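Local atomic coordinates of GCN5 like acetylase + bromodomain (Cryptosporidium parvum, PDB entry 4LDF), a protein that probably acetylates histone H3 as a GCN5-type transcriptional coactivator, this crystallised part being its bromodomain, a module that reads acetylated lysine in related proteins. Residues L12-N15 with D16-Q20; D55-T58 with M59-A63; A104-W107 with P108-Q111. One frame throughout, in Å; residues are numbered along the deposited sequence.

Contact 1: L12-N15 with D16-Q20; sequences LSMN and DQIWQ
Met14 O takes the amide hydrogen of Ile18 N at 2.8 Å, the shortest direct bond between the two segments, in the first turns of helix 14-27, the opening helix of the bromodomain four-helix bundle. Ser13 is the N-cap. Its hydroxyl, held between the backbone N and the carbonyl carbon (chi1 64°), reaches back over the helix start, and OG accepts a long, weak bond from Asp16 N at 3.4 Å. Serine suits an N-cap because its short hydroxyl can reach an amide of the first turn. Asp16 answers through a water, which donates to Asp16 OD2 at 2.7 Å and accepts from Ser13 N: an arrangement like a capping box, with a water standing in for the direct return bond. An acid here would also be expected to interact favourably with the helix dipole.

Gln17 clasps the chain just before the cap. Its NE2 gives Leu12 O a 3.0 Å bond that is bent (136° at the hydrogen) and comes from above the carbonyl plane, while OE1 accepts from Gln114 N in the C-terminal tail. Asn15 is buried, its ND2 donating to Tyr68 O. Met14 lies alongside buried Ile18, pointing the same way, CE to CD1 4.1 Å. Leu12 crosses Gln20 at about a right angle, its CD1 methyl 3.4 Å from Gln20 NE2.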
ATOM      1  N   LEU A  12      19.955   6.577   2.251  1.00 29.95           N
ATOM      2  CA  LEU A  12      18.876   5.608   2.370  1.00 27.73           C
ATOM      3  C   LEU A  12      18.906   4.560   1.271  1.00 26.56           C
ATOM      4  O   LEU A  12      18.842   4.898   0.089  1.00 24.08           O
ATOM      5  CB  LEU A  12      17.501   6.309   2.353  1.00 28.14           C
ATOM      6  CG  LEU A  12      17.186   7.365   3.415  1.00 33.62           C
ATOM      7  CD1 LEU A  12      15.909   8.112   3.055  1.00 34.40           C
ATOM      8  CD2 LEU A  12      17.083   6.756   4.799  1.00 36.90           C
ATOM      9  N   SER A  13      18.918   3.278   1.676  1.00 20.82           N
ATOM     10  CA  SER A  13      18.857   2.137   0.762  1.00 19.78           C
ATOM     11  C   SER A  13      17.457   2.098   0.137  1.00 22.50           C
ATOM     12  O   SER A  13      16.559   2.786   0.617  1.00 21.64           O
ATOM     13  CB  SER A  13      19.114   0.844   1.532  1.00 22.01           C
ATOM     14  OG  SER A  13      18.071   0.650   2.473  1.00 27.57           O
ATOM     15  N   MET A  14      17.273   1.308  -0.926  1.00 19.30           N
ATOM     16  CA  MET A  14      15.981   1.184  -1.608  1.00 18.85           C
ATOM     17  C   MET A  14      14.846   0.869  -0.641  1.00 22.44           C
ATOM     18  O   MET A  14      13.792   1.517  -0.695  1.00 22.21           O
ATOM     19  CB  MET A  14      16.051   0.111  -2.694  1.00 20.56           C
ATOM     20  CG  MET A  14      14.782   0.030  -3.512  1.00 23.27           C
ATOM     21  SD  MET A  14      14.783  -1.359  -4.623  1.00 26.22           S
ATOM     22  CE  MET A  14      14.348  -2.655  -3.493  1.00 23.77           C
ATOM     23  N   ASN A  15      15.066  -0.138   0.228  1.00 20.64           N
ATOM     24  CA  ASN A  15      14.117  -0.596   1.239  1.00 20.72           C
ATOM     25  C   ASN A  15      13.761   0.495   2.246  1.00 24.37           C
ATOM     26  O   ASN A  15      12.590   0.605   2.622  1.00 24.31           O
ATOM     27  CB  ASN A  15      14.605  -1.880   1.904  1.00 22.48           C
ATOM     28  CG  ASN A  15      14.212  -3.093   1.109  1.00 33.22           C
ATOM     29  OD1 ASN A  15      13.079  -3.566   1.187  1.00 26.98           O
ATOM     30  ND2 ASN A  15      15.116  -3.600   0.290  1.00 22.81           N
ATOM     31  N   ASP A  16      14.737   1.345   2.635  1.00 20.78           N
ATOM     32  CA  ASP A  16      14.449   2.473   3.531  1.00 20.75           C
ATOM     33  C   ASP A  16      13.673   3.558   2.792  1.00 22.89           C
ATOM     34  O   ASP A  16      12.854   4.245   3.398  1.00 22.84           O
ATOM     35  CB  ASP A  16      15.726   3.047   4.162  1.00 23.88           C
ATOM     36  CG  ASP A  16      16.276   2.226   5.314  1.00 40.09           C
ATOM     37  OD1 ASP A  16      15.561   1.321   5.799  1.00 40.73           O
ATOM     38  OD2 ASP A  16      17.413   2.507   5.750  1.00 50.56           O
ATOM     39  N   GLN A  17      13.941   3.729   1.484  1.00 18.15           N
ATOM     40  CA  GLN A  17      13.238   4.722   0.668  1.00 18.00           C
ATOM     41  C   GLN A  17      11.798   4.257   0.486  1.00 20.26           C
ATOM     42  O   GLN A  17      10.895   5.089   0.414  1.00 21.01           O
ATOM     43  CB  GLN A  17      13.893   4.859  -0.714  1.00 19.12           C
ATOM     44  CG  GLN A  17      15.222   5.605  -0.765  1.00 20.63           C
ATOM     45  CD  GLN A  17      15.844   5.346  -2.112  1.00 30.02           C
ATOM     46  OE1 GLN A  17      15.336   5.779  -3.127  1.00 25.50           O
ATOM     47  NE2 GLN A  17      16.903   4.561  -2.171  1.00 33.80           N
ATOM     48  N   ILE A  18      11.596   2.926   0.357  1.00 16.05           N
ATOM     49  CA  ILE A  18      10.267   2.311   0.248  1.00 16.29           C
ATOM     50  C   ILE A  18       9.518   2.577   1.571  1.00 18.92           C
ATOM     51  O   ILE A  18       8.389   3.080   1.539  1.00 18.08           O
ATOM     52  CB  ILE A  18      10.337   0.804  -0.134  1.00 19.29           C
ATOM     53  CG1 ILE A  18      10.619   0.630  -1.638  1.00 19.53           C
ATOM     54  CG2 ILE A  18       9.039   0.043   0.264  1.00 19.96           C
ATOM     55  CD1 ILE A  18      11.072  -0.761  -2.025  1.00 15.74           C
ATOM     56  N   TRP A  19      10.181   2.337   2.721  1.00 16.87           N
ATOM     57  CA  TRP A  19       9.563   2.573   4.036  1.00 17.89           C
ATOM     58  C   TRP A  19       9.046   4.014   4.154  1.00 23.62           C
ATOM     59  O   TRP A  19       7.911   4.203   4.604  1.00 24.28           O
ATOM     60  CB  TRP A  19      10.515   2.211   5.196  1.00 17.14           C
ATOM     61  CG  TRP A  19       9.825   2.123   6.527  1.00 18.64           C
ATOM     62  CD1 TRP A  19       9.295   1.001   7.102  1.00 21.56           C
ATOM     63  CD2 TRP A  19       9.456   3.224   7.378  1.00 18.33           C
ATOM     64  NE1 TRP A  19       8.687   1.323   8.294  1.00 21.18           N
ATOM     65  CE2 TRP A  19       8.763   2.683   8.484  1.00 22.54           C
ATOM     66  CE3 TRP A  19       9.677   4.609   7.329  1.00 19.62           C
ATOM     67  CZ2 TRP A  19       8.242   3.487   9.505  1.00 21.93           C
ATOM     68  CZ3 TRP A  19       9.174   5.406   8.346  1.00 21.59           C
ATOM     69  CH2 TRP A  19       8.490   4.844   9.432  1.00 22.32           C
ATOM     70  N   GLN A  20       9.859   5.030   3.721  1.00 19.13           N
ATOM     71  CA  GLN A  20       9.457   6.442   3.799  1.00 17.83           C
ATOM     72  C   GLN A  20       8.322   6.838   2.844  1.00 19.05           C
ATOM     73  O   GLN A  20       7.520   7.733   3.157  1.00 17.95           O
ATOM     74  CB  GLN A  20      10.660   7.383   3.706  1.00 19.46           C
ATOM     75  CG  GLN A  20      11.563   7.300   4.940  1.00 30.82           C
ATOM     76  CD  GLN A  20      12.648   8.346   4.935  1.00 40.05           C
ATOM     77  OE1 GLN A  20      12.515   9.426   4.355  1.00 32.33           O
ATOM     78  NE2 GLN A  20      13.737   8.048   5.606  1.00 30.99           N
TER
HETATM   79  O   HOH W   1      19.885   2.637   4.660  1.00 40.06           O

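Contact 2: D55-T58 with M59-A63; sequences DIQT and MKRKA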
ATOM      1  N   ASP A  55      -1.318  -4.543   2.873  1.00 19.24           N
ATOM      2  CA  ASP A  55      -1.620  -3.308   3.599  1.00 19.27           C
ATOM      3  C   ASP A  55      -0.303  -2.594   3.901  1.00 21.50           C
ATOM      4  O   ASP A  55       0.778  -3.157   3.675  1.00 19.78           O
ATOM      5  CB  ASP A  55      -2.370  -3.627   4.914  1.00 21.38           C
ATOM      6  CG  ASP A  55      -1.584  -4.571   5.819  1.00 28.35           C
ATOM      7  OD1 ASP A  55      -0.880  -4.076   6.712  1.00 27.04           O
ATOM      8  OD2 ASP A  55      -1.655  -5.802   5.602  1.00 31.10           O
ATOM      9  N   ILE A  56      -0.395  -1.360   4.417  1.00 17.85           N
ATOM     10  CA  ILE A  56       0.789  -0.537   4.718  1.00 17.18           C
ATOM     11  C   ILE A  56       1.725  -1.135   5.769  1.00 23.25           C
ATOM     12  O   ILE A  56       2.943  -1.074   5.584  1.00 23.81           O
ATOM     13  CB  ILE A  56       0.426   0.949   4.961  1.00 19.74           C
ATOM     14  CG1 ILE A  56      -0.216   1.549   3.679  1.00 19.87           C
ATOM     15  CG2 ILE A  56       1.676   1.785   5.410  1.00 21.69           C
ATOM     16  CD1 ILE A  56      -1.029   2.859   3.861  1.00 20.29           C
ATOM     17  N   GLN A  57       1.165  -1.739   6.843  1.00 20.05           N
ATOM     18  CA  GLN A  57       1.930  -2.332   7.938  1.00 20.28           C
ATOM     19  C   GLN A  57       2.729  -3.538   7.419  1.00 26.37           C
ATOM     20  O   GLN A  57       3.905  -3.678   7.766  1.00 28.54           O
ATOM     21  CB  GLN A  57       0.970  -2.703   9.098  1.00 21.16           C
ATOM     22  CG  GLN A  57       1.597  -3.335  10.331  1.00 38.41           C
ATOM     23  CD  GLN A  57       0.514  -3.817  11.279  1.00 52.80           C
ATOM     24  OE1 GLN A  57       0.085  -4.978  11.244  1.00 37.62           O
ATOM     25  NE2 GLN A  57       0.001  -2.915  12.104  1.00 48.19           N
ATOM     26  N   THR A  58       2.106  -4.367   6.547  1.00 21.46           N
ATOM     27  CA  THR A  58       2.731  -5.536   5.921  1.00 20.70           C
ATOM     28  C   THR A  58       3.914  -5.068   5.047  1.00 23.66           C
ATOM     29  O   THR A  58       5.011  -5.598   5.194  1.00 23.12           O
ATOM     30  CB  THR A  58       1.680  -6.359   5.136  1.00 25.95           C
ATOM     31  OG1 THR A  58       0.720  -6.884   6.055  1.00 22.31           O
ATOM     32  CG2 THR A  58       2.293  -7.499   4.316  1.00 22.46           C
ATOM     33  N   MET A  59       3.693  -4.078   4.164  1.00 19.04           N
ATOM     34  CA  MET A  59       4.738  -3.539   3.285  1.00 17.75           C
ATOM     35  C   MET A  59       5.860  -2.836   4.062  1.00 21.52           C
ATOM     36  O   MET A  59       7.025  -2.998   3.701  1.00 21.21           O
ATOM     37  CB  MET A  59       4.141  -2.665   2.176  1.00 19.62           C
ATOM     38  CG  MET A  59       3.314  -3.468   1.178  1.00 22.30           C
ATOM     39  SD  MET A  59       2.617  -2.548  -0.204  1.00 24.57           S
ATOM     40  CE  MET A  59       1.366  -1.583   0.601  1.00 21.53           C
ATOM     41  N   LYS A  60       5.514  -2.093   5.147  1.00 18.43           N
ATOM     42  CA  LYS A  60       6.481  -1.415   6.031  1.00 16.90           C
ATOM     43  C   LYS A  60       7.354  -2.458   6.721  1.00 19.90           C
ATOM     44  O   LYS A  60       8.554  -2.227   6.857  1.00 18.87           O
ATOM     45  CB  LYS A  60       5.787  -0.542   7.077  1.00 17.57           C
ATOM     46  CG  LYS A  60       5.634   0.911   6.653  1.00 25.21           C
ATOM     47  CD  LYS A  60       5.009   1.730   7.774  1.00 22.42           C
ATOM     48  CE  LYS A  60       5.076   3.200   7.479  1.00 26.75           C
ATOM     49  NZ  LYS A  60       4.599   4.034   8.611  1.00 25.05           N
ATOM     50  N   ARG A  61       6.759  -3.611   7.134  1.00 18.26           N
ATOM     51  CA  ARG A  61       7.468  -4.728   7.784  1.00 19.44           C
ATOM     52  C   ARG A  61       8.464  -5.333   6.808  1.00 24.12           C
ATOM     53  O   ARG A  61       9.608  -5.595   7.177  1.00 24.04           O
ATOM     54  CB  ARG A  61       6.492  -5.836   8.207  1.00 24.05           C
ATOM     55  CG  ARG A  61       6.284  -5.979   9.704  1.00 31.56           C
ATOM     56  CD  ARG A  61       5.765  -7.359  10.127  1.00 33.12           C
ATOM     57  NE  ARG A  61       4.907  -8.040   9.143  1.00 27.68           N
ATOM     58  CZ  ARG A  61       3.629  -7.753   8.911  1.00 33.99           C
ATOM     59  NH1 ARG A  61       2.936  -8.453   8.023  1.00 21.52           N
ATOM     60  NH2 ARG A  61       3.033  -6.766   9.565  1.00 27.09           N
ATOM     61  N   LYS A  62       8.007  -5.600   5.573  1.00 21.61           N
ATOM     62  CA  LYS A  62       8.828  -6.139   4.485  1.00 20.53           C
ATOM     63  C   LYS A  62      10.014  -5.191   4.194  1.00 25.38           C
ATOM     64  O   LYS A  62      11.143  -5.653   4.057  1.00 24.73           O
ATOM     65  CB  LYS A  62       7.977  -6.369   3.225  1.00 20.65           C
ATOM     66  CG  LYS A  62       6.936  -7.486   3.395  1.00 26.79           C
ATOM     67  CD  LYS A  62       6.293  -7.895   2.068  1.00 29.09           C
ATOM     68  CE  LYS A  62       5.205  -8.910   2.285  1.00 30.05           C
ATOM     69  NZ  LYS A  62       4.518  -9.276   1.018  1.00 43.22           N
ATOM     70  N   ALA A  63       9.753  -3.878   4.139  1.00 23.92           N
ATOM     71  CA  ALA A  63      10.763  -2.845   3.866  1.00 24.80           C
ATOM     72  C   ALA A  63      11.815  -2.756   4.974  1.00 29.74           C
ATOM     73  O   ALA A  63      13.019  -2.710   4.679  1.00 29.30           O
ATOM     74  CB  ALA A  63      10.095  -1.489   3.656  1.00 25.24           C
TER
HETATM   75  O   HOH W   2       0.395  -6.115   8.883  1.00 27.11           O
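An aspartate N-cap starts helix 56-64, the helix that follows the long ZA loop of the bromodomain bundle, and its first full turn closes where Met59 N donates to Asp55 O at 3.1 Å. The Asp55 carboxylate holds Thr58 with both oxygens: OD1 accepts from Thr58 N at 3.0 Å, from above the carboxylate plane, and OD2 takes the proton of Thr58 OG1 at 2.6 Å on its syn side. Threonine fits because its hydroxyl, anti to the carbonyl carbon (chi1 -64°), lies beside its own N and so faces the same carboxylate.

That hydroxyl oxygen also accepts from a water and, weakly, from Arg61 NH1 at 3.4 Å. Arg61, bent at chi3, folds back with one face of its guanidinium over Thr58 CA, and the water at the guanidinium edge joins Arg61 NH2 to Gln57 OE1 as well. The lysines serve neighbouring helices: Lys60 NZ forms a salt bridge with Asp23, and Lys62 NZ pairs with Glu77. Inside the bundle, flexible Met59 packs against Leu22, Phe74 and Met81, while a bend at chi3 (-71°) returns its CE to 3.5 Å from Asp55 O.

Contact 3: A104-W107 with P108-Q111; sequences AFIW and PMLQ
Leu110 lays its CD2 methyl on one face of the Trp107 indole, a CH-pi contact 3.6 Å from the centroid of the six-membered ring and 5° off the normal. The two side chains run side by side, and a branched leucine suits the place: one methyl rests on the broad indole while the residue also packs against Phe74 and Ser75 of helix 71-88. Next to this pair, Ile106 CD1 meets Met109 SD at 4.0 Å, with Ile106 reaching on to Leu21 and Leu25 of helix 14-27.

Pro108 brings no amide hydrogen. Ala104 O therefore faces its ring carbon CD at 3.3 Å, and the next amide, Met109 N, gives its hydrogen to a water at 3.0 Å that donates to Phe105 O. Regular bonding resumes with Leu110 N to Ile106 O at 3.1 Å.

At the polar edge, Gln111 curls back through a bend at chi2 (-54°), and its NE2 donates to Trp107 O at 3.1 Å from above the carbonyl plane; Gln111 N adds a weak bond to the same oxygen. A proline kink with a water inserted in the broken turn marks the final stretch of helix 93-110, the last of the bromodomain bundle.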
ATOM      1  N   ALA A 104      -2.841   8.209  -7.016  1.00 18.07           N
ATOM      2  CA  ALA A 104      -2.426   9.394  -7.764  1.00 18.76           C
ATOM      3  C   ALA A 104      -1.493  10.249  -6.913  1.00 24.01           C
ATOM      4  O   ALA A 104      -0.521  10.784  -7.436  1.00 23.70           O
ATOM      5  CB  ALA A 104      -3.648  10.210  -8.175  1.00 19.62           C
ATOM      6  N   PHE A 105      -1.770  10.355  -5.598  1.00 20.85           N
ATOM      7  CA  PHE A 105      -0.953  11.136  -4.660  1.00 19.59           C
ATOM      8  C   PHE A 105       0.466  10.549  -4.502  1.00 21.93           C
ATOM      9  O   PHE A 105       1.432  11.311  -4.515  1.00 20.61           O
ATOM     10  CB  PHE A 105      -1.666  11.235  -3.286  1.00 20.47           C
ATOM     11  CG  PHE A 105      -0.801  11.599  -2.100  1.00 21.99           C
ATOM     12  CD1 PHE A 105      -0.495  12.927  -1.822  1.00 24.58           C
ATOM     13  CD2 PHE A 105      -0.321  10.613  -1.235  1.00 22.64           C
ATOM     14  CE1 PHE A 105       0.310  13.263  -0.725  1.00 25.40           C
ATOM     15  CE2 PHE A 105       0.455  10.952  -0.124  1.00 25.50           C
ATOM     16  CZ  PHE A 105       0.785  12.271   0.114  1.00 24.23           C
ATOM     17  N   ILE A 106       0.578   9.208  -4.352  1.00 16.70           N
ATOM     18  CA  ILE A 106       1.856   8.508  -4.105  1.00 15.85           C
ATOM     19  C   ILE A 106       2.700   8.107  -5.330  1.00 16.37           C
ATOM     20  O   ILE A 106       3.915   7.913  -5.183  1.00 13.44           O
ATOM     21  CB  ILE A 106       1.695   7.343  -3.079  1.00 18.40           C
ATOM     22  CG1 ILE A 106       2.984   7.097  -2.242  1.00 19.39           C
ATOM     23  CG2 ILE A 106       1.205   6.059  -3.752  1.00 20.91           C
ATOM     24  CD1 ILE A 106       3.433   8.263  -1.300  1.00 17.24           C
ATOM     25  N   TRP A 107       2.069   7.973  -6.514  1.00 14.71           N
ATOM     26  CA  TRP A 107       2.756   7.594  -7.764  1.00 14.84           C
ATOM     27  C   TRP A 107       3.958   8.498  -8.106  1.00 19.42           C
ATOM     28  O   TRP A 107       4.996   7.932  -8.457  1.00 20.12           O
ATOM     29  CB  TRP A 107       1.791   7.364  -8.945  1.00 13.65           C
ATOM     30  CG  TRP A 107       1.864   5.968  -9.510  1.00 15.35           C
ATOM     31  CD1 TRP A 107       2.201   5.614 -10.788  1.00 18.22           C
ATOM     32  CD2 TRP A 107       1.577   4.738  -8.817  1.00 15.61           C
ATOM     33  NE1 TRP A 107       2.192   4.246 -10.919  1.00 17.10           N
ATOM     34  CE2 TRP A 107       1.793   3.683  -9.732  1.00 19.24           C
ATOM     35  CE3 TRP A 107       1.213   4.422  -7.489  1.00 17.12           C
ATOM     36  CZ2 TRP A 107       1.655   2.331  -9.364  1.00 19.19           C
ATOM     37  CZ3 TRP A 107       1.018   3.093  -7.149  1.00 18.78           C
ATOM     38  CH2 TRP A 107       1.243   2.064  -8.079  1.00 19.31           C
ATOM     39  N   PRO A 108       3.899   9.854  -7.954  1.00 16.91           N
ATOM     40  CA  PRO A 108       5.108  10.672  -8.190  1.00 17.22           C
ATOM     41  C   PRO A 108       6.307  10.239  -7.325  1.00 20.24           C
ATOM     42  O   PRO A 108       7.418  10.175  -7.845  1.00 20.85           O
ATOM     43  CB  PRO A 108       4.664  12.087  -7.798  1.00 18.49           C
ATOM     44  CG  PRO A 108       3.210  12.100  -7.995  1.00 23.60           C
ATOM     45  CD  PRO A 108       2.753  10.720  -7.597  1.00 19.46           C
ATOM     46  N   MET A 109       6.089   9.954  -6.020  1.00 16.02           N
ATOM     47  CA  MET A 109       7.163   9.526  -5.101  1.00 14.81           C
ATOM     48  C   MET A 109       7.721   8.158  -5.514  1.00 18.38           C
ATOM     49  O   MET A 109       8.912   7.932  -5.375  1.00 19.95           O
ATOM     50  CB  MET A 109       6.655   9.479  -3.641  1.00 16.24           C
ATOM     51  CG  MET A 109       7.750   9.220  -2.613  1.00 18.07           C
ATOM     52  SD  MET A 109       7.190   9.485  -0.923  1.00 20.48           S
ATOM     53  CE  MET A 109       8.762   9.583  -0.106  1.00 17.57           C
ATOM     54  N   LEU A 110       6.869   7.258  -6.029  1.00 14.60           N
ATOM     55  CA  LEU A 110       7.276   5.911  -6.473  1.00 14.07           C
ATOM     56  C   LEU A 110       8.319   5.964  -7.606  1.00 17.77           C
ATOM     57  O   LEU A 110       9.182   5.103  -7.662  1.00 15.39           O
ATOM     58  CB  LEU A 110       6.026   5.093  -6.895  1.00 13.86           C
ATOM     59  CG  LEU A 110       6.179   3.605  -7.208  1.00 17.18           C
ATOM     60  CD1 LEU A 110       6.625   2.812  -5.985  1.00 20.40           C
ATOM     61  CD2 LEU A 110       4.877   3.031  -7.707  1.00 15.27           C
ATOM     62  N   GLN A 111       8.265   7.000  -8.462  1.00 16.97           N
ATOM     63  CA  GLN A 111       9.205   7.206  -9.588  1.00 17.64           C
ATOM     64  C   GLN A 111      10.611   7.527  -9.097  1.00 22.13           C
ATOM     65  O   GLN A 111      11.566   7.268  -9.826  1.00 21.36           O
ATOM     66  CB  GLN A 111       8.737   8.354 -10.538  1.00 18.30           C
ATOM     67  CG  GLN A 111       7.260   8.325 -10.961  1.00 19.02           C
ATOM     68  CD  GLN A 111       6.863   7.013 -11.568  1.00 31.13           C
ATOM     69  OE1 GLN A 111       7.517   6.509 -12.494  1.00 27.42           O
ATOM     70  NE2 GLN A 111       5.833   6.390 -11.010  1.00 16.63           N
TER
HETATM   71  O   HOH W   3       3.940  11.170  -4.387  1.00 19.19           O

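Contacts 1, 2 and 3 follow in series along the chain and sit on three helices of one left-handed four-helix bromodomain bundle: 14-27, 56-64 and 93-110. The first two are helix starts with capping side chains; the third is the proline-kinked last part of helix 93-110. Contacts 1 and 2, centres 12 Å apart, touch, with Asn15 CB 3.3 Å from Ala63 O and Trp19 set against Lys60. Contact 3 lies 14 Å from contact 1, centre to centre, meeting it where Met109 CE approaches Gln20 O; contacts 2 and 3 stay about 8 Å apart at their nearest atoms. The first turns of helix 14-27 touch both other contacts, and helix 71-88 packs against helices 56-64 and 93-110.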